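Local structure of branched-chain-amino-acid aminotransferase (Deinococcus radiodurans, 3UZO) at residues L62-Q74 with G152-I164. The protein probably catalyses the pyridoxal-phosphate-dependent transfer of the amino group between leucine, isoleucine or valine and 2-oxoglutarate, yielding glutamate and branched-chain 2-oxo acids. Residues are numbered along the deposited sequence; the frame is centred on the assembly and turned at random.
Sequences LAEGSTALHYGQQ and GDNIGVRTAPEFI. With GLU (glutamic acid), chain F.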
loop_
_atom_site.group_PDB
_atom_site.type_symbol
_atom_site.label_atom_id
_atom_site.label_comp_id
_atom_site.label_asym_id
_atom_site.label_seq_id
_atom_site.Cartn_x
_atom_site.Cartn_y
_atom_site.Cartn_z
ATOM N N LEU A 62 4.506 16.843 7.217
ATOM C CA LEU A 62 4.685 15.699 8.113
ATOM C C LEU A 62 6.115 15.223 8.294
ATOM O O LEU A 62 6.989 15.512 7.475
ATOM C CB LEU A 62 3.833 14.511 7.657
ATOM C CG LEU A 62 3.508 14.246 6.182
ATOM C CD1 LEU A 62 4.635 14.663 5.235
ATOM C CD2 LEU A 62 3.185 12.765 6.048
ATOM N N ALA A 63 6.329 14.469 9.372
ATOM C CA ALA A 63 7.644 13.933 9.707
ATOM C C ALA A 63 8.163 13.084 8.560
ATOM O O ALA A 63 7.401 12.349 7.929
ATOM C CB ALA A 63 7.563 13.104 10.983
ATOM N N GLU A 64 9.460 13.193 8.290
ATOM C CA GLU A 64 10.082 12.448 7.201
ATOM C C GLU A 64 9.918 10.951 7.387
ATOM O O GLU A 64 9.941 10.196 6.415
ATOM C CB GLU A 64 11.575 12.797 7.090
ATOM C CG GLU A 64 12.413 12.438 8.318
ATOM C CD GLU A 64 13.835 12.979 8.229
ATOM O OE1 GLU A 64 14.164 13.613 7.205
ATOM O OE2 GLU A 64 14.621 12.774 9.179
ATOM N N GLY A 65 9.748 10.524 8.634
ATOM C CA GLY A 65 9.575 9.108 8.907
ATOM C C GLY A 65 8.127 8.676 9.087
ATOM O O GLY A 65 7.868 7.542 9.501
ATOM N N SER A 66 7.182 9.564 8.772
ATOM C CA SER A 66 5.757 9.253 8.919
ATOM C C SER A 66 5.400 7.899 8.300
ATOM O O SER A 66 5.848 7.576 7.200
ATOM C CB SER A 66 4.901 10.354 8.276
ATOM O OG SER A 66 5.018 11.583 8.979
ATOM N N THR A 67 4.596 7.105 9.010
ATOM C CA THR A 67 4.197 5.795 8.507
ATOM C C THR A 67 3.375 5.929 7.225
ATOM O O THR A 67 3.340 5.013 6.406
ATOM C CB THR A 67 3.341 5.022 9.533
ATOM O OG1 THR A 67 2.151 5.769 9.806
ATOM C CG2 THR A 67 4.117 4.794 10.834
ATOM N N ALA A 68 2.704 7.065 7.060
ATOM C CA ALA A 68 1.892 7.294 5.864
ATOM C C ALA A 68 2.774 7.330 4.614
ATOM O O ALA A 68 2.306 7.064 3.504
ATOM C CB ALA A 68 1.124 8.611 5.991
ATOM N N LEU A 69 4.052 7.640 4.802
ATOM C CA LEU A 69 4.998 7.739 3.688
ATOM C C LEU A 69 5.819 6.483 3.434
ATOM O O LEU A 69 6.213 6.209 2.295
ATOM C CB LEU A 69 5.967 8.894 3.931
ATOM C CG LEU A 69 5.387 10.306 4.010
ATOM C CD1 LEU A 69 6.469 11.274 4.465
ATOM C CD2 LEU A 69 4.817 10.707 2.660
ATOM N N HIS A 70 6.085 5.735 4.497
ATOM C CA HIS A 70 6.902 4.530 4.416
ATOM C C HIS A 70 6.145 3.205 4.492
ATOM O O HIS A 70 6.512 2.244 3.832
ATOM C CB HIS A 70 7.953 4.563 5.535
ATOM C CG HIS A 70 8.899 5.720 5.439
ATOM N ND1 HIS A 70 10.179 5.594 4.942
ATOM C CD2 HIS A 70 8.730 7.033 5.717
ATOM C CE1 HIS A 70 10.757 6.781 4.915
ATOM N NE2 HIS A 70 9.899 7.673 5.380
ATOM N N TYR A 71 5.088 3.148 5.289
ATOM C CA TYR A 71 4.363 1.893 5.447
ATOM C C TYR A 71 2.907 1.915 5.017
ATOM O O TYR A 71 2.081 1.192 5.573
ATOM C CB TYR A 71 4.473 1.438 6.902
ATOM C CG TYR A 71 5.895 1.452 7.398
ATOM C CD1 TYR A 71 6.312 2.386 8.345
ATOM C CD2 TYR A 71 6.844 0.565 6.878
ATOM C CE1 TYR A 71 7.639 2.446 8.764
ATOM C CE2 TYR A 71 8.175 0.617 7.288
ATOM C CZ TYR A 71 8.562 1.565 8.231
ATOM O OH TYR A 71 9.875 1.660 8.615
ATOM N N GLY A 72 2.611 2.746 4.021
ATOM C CA GLY A 72 1.263 2.860 3.493
ATOM C C GLY A 72 0.137 2.970 4.504
ATOM O O GLY A 72 -0.987 2.558 4.213
ATOM N N GLN A 73 0.409 3.518 5.685
ATOM C CA GLN A 73 -0.658 3.649 6.676
ATOM C C GLN A 73 -1.466 4.879 6.296
ATOM O O GLN A 73 -1.215 5.991 6.761
ATOM C CB GLN A 73 -0.093 3.788 8.086
ATOM C CG GLN A 73 -1.185 3.844 9.146
ATOM C CD GLN A 73 -0.650 3.667 10.549
ATOM O OE1 GLN A 73 0.302 4.344 10.957
ATOM N NE2 GLN A 73 -1.262 2.751 11.304
ATOM N N GLN A 74 -2.448 4.651 5.438
ATOM C CA GLN A 74 -3.275 5.719 4.907
ATOM C C GLN A 74 -4.552 5.092 4.358
ATOM O O GLN A 74 -4.548 3.943 3.925
ATOM C CB GLN A 74 -2.512 6.375 3.758
ATOM C CG GLN A 74 -2.223 5.363 2.627
ATOM C CD GLN A 74 -1.296 5.893 1.541
ATOM O OE1 GLN A 74 -1.607 5.799 0.351
ATOM N NE2 GLN A 74 -0.149 6.437 1.946
ATOM N N GLY A 152 4.006 11.786 12.389
ATOM C CA GLY A 152 4.874 11.845 13.552
ATOM C C GLY A 152 6.148 11.047 13.332
ATOM O O GLY A 152 6.194 10.156 12.480
ATOM N N ASP A 153 7.186 11.359 14.105
ATOM C CA ASP A 153 8.471 10.677 13.992
ATOM C C ASP A 153 8.379 9.163 14.170
ATOM O O ASP A 153 7.696 8.667 15.065
ATOM C CB ASP A 153 9.455 11.268 15.006
ATOM C CG ASP A 153 9.921 12.663 14.616
ATOM O OD1 ASP A 153 10.409 13.408 15.495
ATOM O OD2 ASP A 153 9.811 13.009 13.423
ATOM N N ASN A 154 9.089 8.431 13.314
ATOM C CA ASN A 154 9.076 6.973 13.366
ATOM C C ASN A 154 10.060 6.371 12.359
ATOM O O ASN A 154 10.463 7.041 11.409
ATOM C CB ASN A 154 7.655 6.482 13.069
ATOM C CG ASN A 154 7.556 4.977 12.983
ATOM O OD1 ASN A 154 7.938 4.369 11.978
ATOM N ND2 ASN A 154 7.043 4.363 14.039
ATOM N N ILE A 155 10.457 5.118 12.577
ATOM C CA ILE A 155 11.363 4.436 11.656
ATOM C C ILE A 155 11.026 2.958 11.504
ATOM O O ILE A 155 11.228 2.379 10.440
ATOM C CB ILE A 155 12.845 4.532 12.087
ATOM C CG1 ILE A 155 13.027 3.929 13.480
ATOM C CG2 ILE A 155 13.307 5.967 12.033
ATOM C CD1 ILE A 155 14.477 3.739 13.874
ATOM N N GLY A 156 10.525 2.337 12.562
ATOM C CA GLY A 156 10.190 0.926 12.466
ATOM C C GLY A 156 8.756 0.693 12.033
ATOM O O GLY A 156 7.901 1.563 12.206
ATOM N N VAL A 157 8.490 -0.480 11.462
ATOM C CA VAL A 157 7.144 -0.821 11.024
ATOM C C VAL A 157 6.243 -0.906 12.248
ATOM O O VAL A 157 6.427 -1.764 13.103
ATOM C CB VAL A 157 7.109 -2.183 10.304
ATOM C CG1 VAL A 157 5.676 -2.545 9.943
ATOM C CG2 VAL A 157 7.970 -2.136 9.060
ATOM N N ARG A 158 5.269 -0.009 12.328
ATOM C CA ARG A 158 4.348 0.012 13.454
ATOM C C ARG A 158 3.296 1.065 13.175
ATOM O O ARG A 158 3.427 1.834 12.225
ATOM C CB ARG A 158 5.092 0.381 14.739
ATOM C CG ARG A 158 5.659 1.798 14.730
ATOM C CD ARG A 158 6.270 2.160 16.076
ATOM N NE ARG A 158 7.417 1.319 16.409
ATOM C CZ ARG A 158 8.618 1.426 15.846
ATOM N NH1 ARG A 158 8.839 2.347 14.917
ATOM N NH2 ARG A 158 9.599 0.610 16.209
ATOM N N THR A 159 2.256 1.107 13.999
ATOM C CA THR A 159 1.228 2.112 13.811
ATOM C C THR A 159 1.810 3.449 14.273
ATOM O O THR A 159 2.581 3.503 15.239
ATOM C CB THR A 159 -0.057 1.757 14.603
ATOM O OG1 THR A 159 -1.079 2.713 14.304
ATOM C CG2 THR A 159 0.210 1.738 16.103
ATOM N N ALA A 160 1.460 4.519 13.563
ATOM C CA ALA A 160 1.940 5.868 13.867
ATOM C C ALA A 160 1.530 6.364 15.248
ATOM O O ALA A 160 0.506 5.952 15.782
ATOM C CB ALA A 160 1.422 6.850 12.815
ATOM N N PRO A 161 2.330 7.266 15.839
ATOM C CA PRO A 161 2.031 7.818 17.165
ATOM C C PRO A 161 0.973 8.913 17.049
ATOM O O PRO A 161 0.318 9.273 18.028
ATOM C CB PRO A 161 3.377 8.372 17.613
ATOM C CG PRO A 161 3.959 8.866 16.318
ATOM C CD PRO A 161 3.656 7.715 15.374
ATOM N N GLU A 162 0.825 9.449 15.842
ATOM C CA GLU A 162 -0.145 10.502 15.590
ATOM C C GLU A 162 -0.784 10.319 14.218
ATOM O O GLU A 162 -0.271 9.583 13.373
ATOM C CB GLU A 162 0.530 11.875 15.660
ATOM C CG GLU A 162 1.237 12.149 16.976
ATOM C CD GLU A 162 1.803 13.552 17.047
ATOM O OE1 GLU A 162 2.631 13.810 17.946
ATOM O OE2 GLU A 162 1.415 14.398 16.212
ATOM N N PHE A 163 -1.915 10.979 14.010
ATOM C CA PHE A 163 -2.608 10.884 12.734
ATOM C C PHE A 163 -3.237 12.207 12.343
ATOM O O PHE A 163 -3.481 13.081 13.183
ATOM C CB PHE A 163 -3.714 9.822 12.791
ATOM C CG PHE A 163 -3.241 8.472 13.239
ATOM C CD1 PHE A 163 -3.040 8.202 14.591
ATOM C CD2 PHE A 163 -2.965 7.476 12.306
ATOM C CE1 PHE A 163 -2.565 6.958 15.006
ATOM C CE2 PHE A 163 -2.490 6.234 12.710
ATOM C CZ PHE A 163 -2.288 5.973 14.062
ATOM N N ILE A 164 -3.493 12.344 11.050
ATOM C CA ILE A 164 -4.151 13.520 10.529
ATOM C C ILE A 164 -5.385 13.053 9.758
ATOM O O ILE A 164 -5.361 12.017 9.077
ATOM C CB ILE A 164 -3.234 14.316 9.571
ATOM C CG1 ILE A 164 -2.227 15.142 10.374
ATOM C CG2 ILE A 164 -4.080 15.189 8.657
ATOM C CD1 ILE A 164 -1.281 15.972 9.514
HETATM N N GLU F . 12.110 -2.027 6.121
HETATM C CA GLU F . 12.334 -2.601 7.474
HETATM C C GLU F . 11.767 -1.685 8.535
HETATM O O GLU F . 11.532 -2.167 9.659
HETATM C CB GLU F . 13.824 -2.794 7.731
HETATM C CG GLU F . 14.388 -4.064 7.142
HETATM C CD GLU F . 15.803 -4.330 7.604
HETATM O OE1 GLU F . 16.079 -4.120 8.805
HETATM O OE2 GLU F . 16.625 -4.754 6.765
HETATM O OXT GLU F . 11.580 -0.494 8.218
HETATM O O HOH W 1 4.361 14.522 11.590
HETATM O O HOH W 2 10.593 11.046 11.276
HETATM O O HOH W 3 4.484 8.081 11.714
#
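Gln73 OE1 is gripped by two donors, the backbone N of Ala160 at 2.9 Å from across the contact and Thr67 OG1 at 2.6 Å from its own segment. Both lie in the amide's carbonyl plane, each on its own lone pair, at C=O...donor angles of 130° and 134°. The same amide reaches Thr159 OG1 through NE2 (3.0 Å), and since NE2 also bonds to Leu108 O and Thr159 OG1 to Leu109 O, the group is fixed in its rotation. Gln73 gets there with CG anti to the backbone N (chi1 -177°) and the chain extended beyond it. Ala160 CB fills the corner between Thr67 OG1 and Gln73 OE1, while the Thr67 methyl CG2 packs on Arg158 O.

Beyond helix 67-70 the Tyr71 ring is sandwiched: His70 CB lies over the centre of one face, and Val157 CA covers the opposite one in a CH-pi contact, 4.0 Å from the centroid. Val157 CG2 touches Tyr71 CE2 at 3.3 Å. The Tyr71 hydroxyl projects between Ile155 O and OXT of the bound glutamate, the latter 2.8 Å from OH. At the end of strand 59-63 one water accepts from the N atoms of Ala63 and Gly152; at the start of the helix another links Thr67 N to Gly152 O.

Residues 152-161 form the hairpin loop joining antiparallel strands 141-151 and 162-172, folded against the short helix 67-70, and Tyr71, Ile155 and Val157 line a glutamate-binding pocket of this class-IV aminotransferase; with His70 packed on Arg145 of the second subunit, the loop probably reaches toward that subunit's active site.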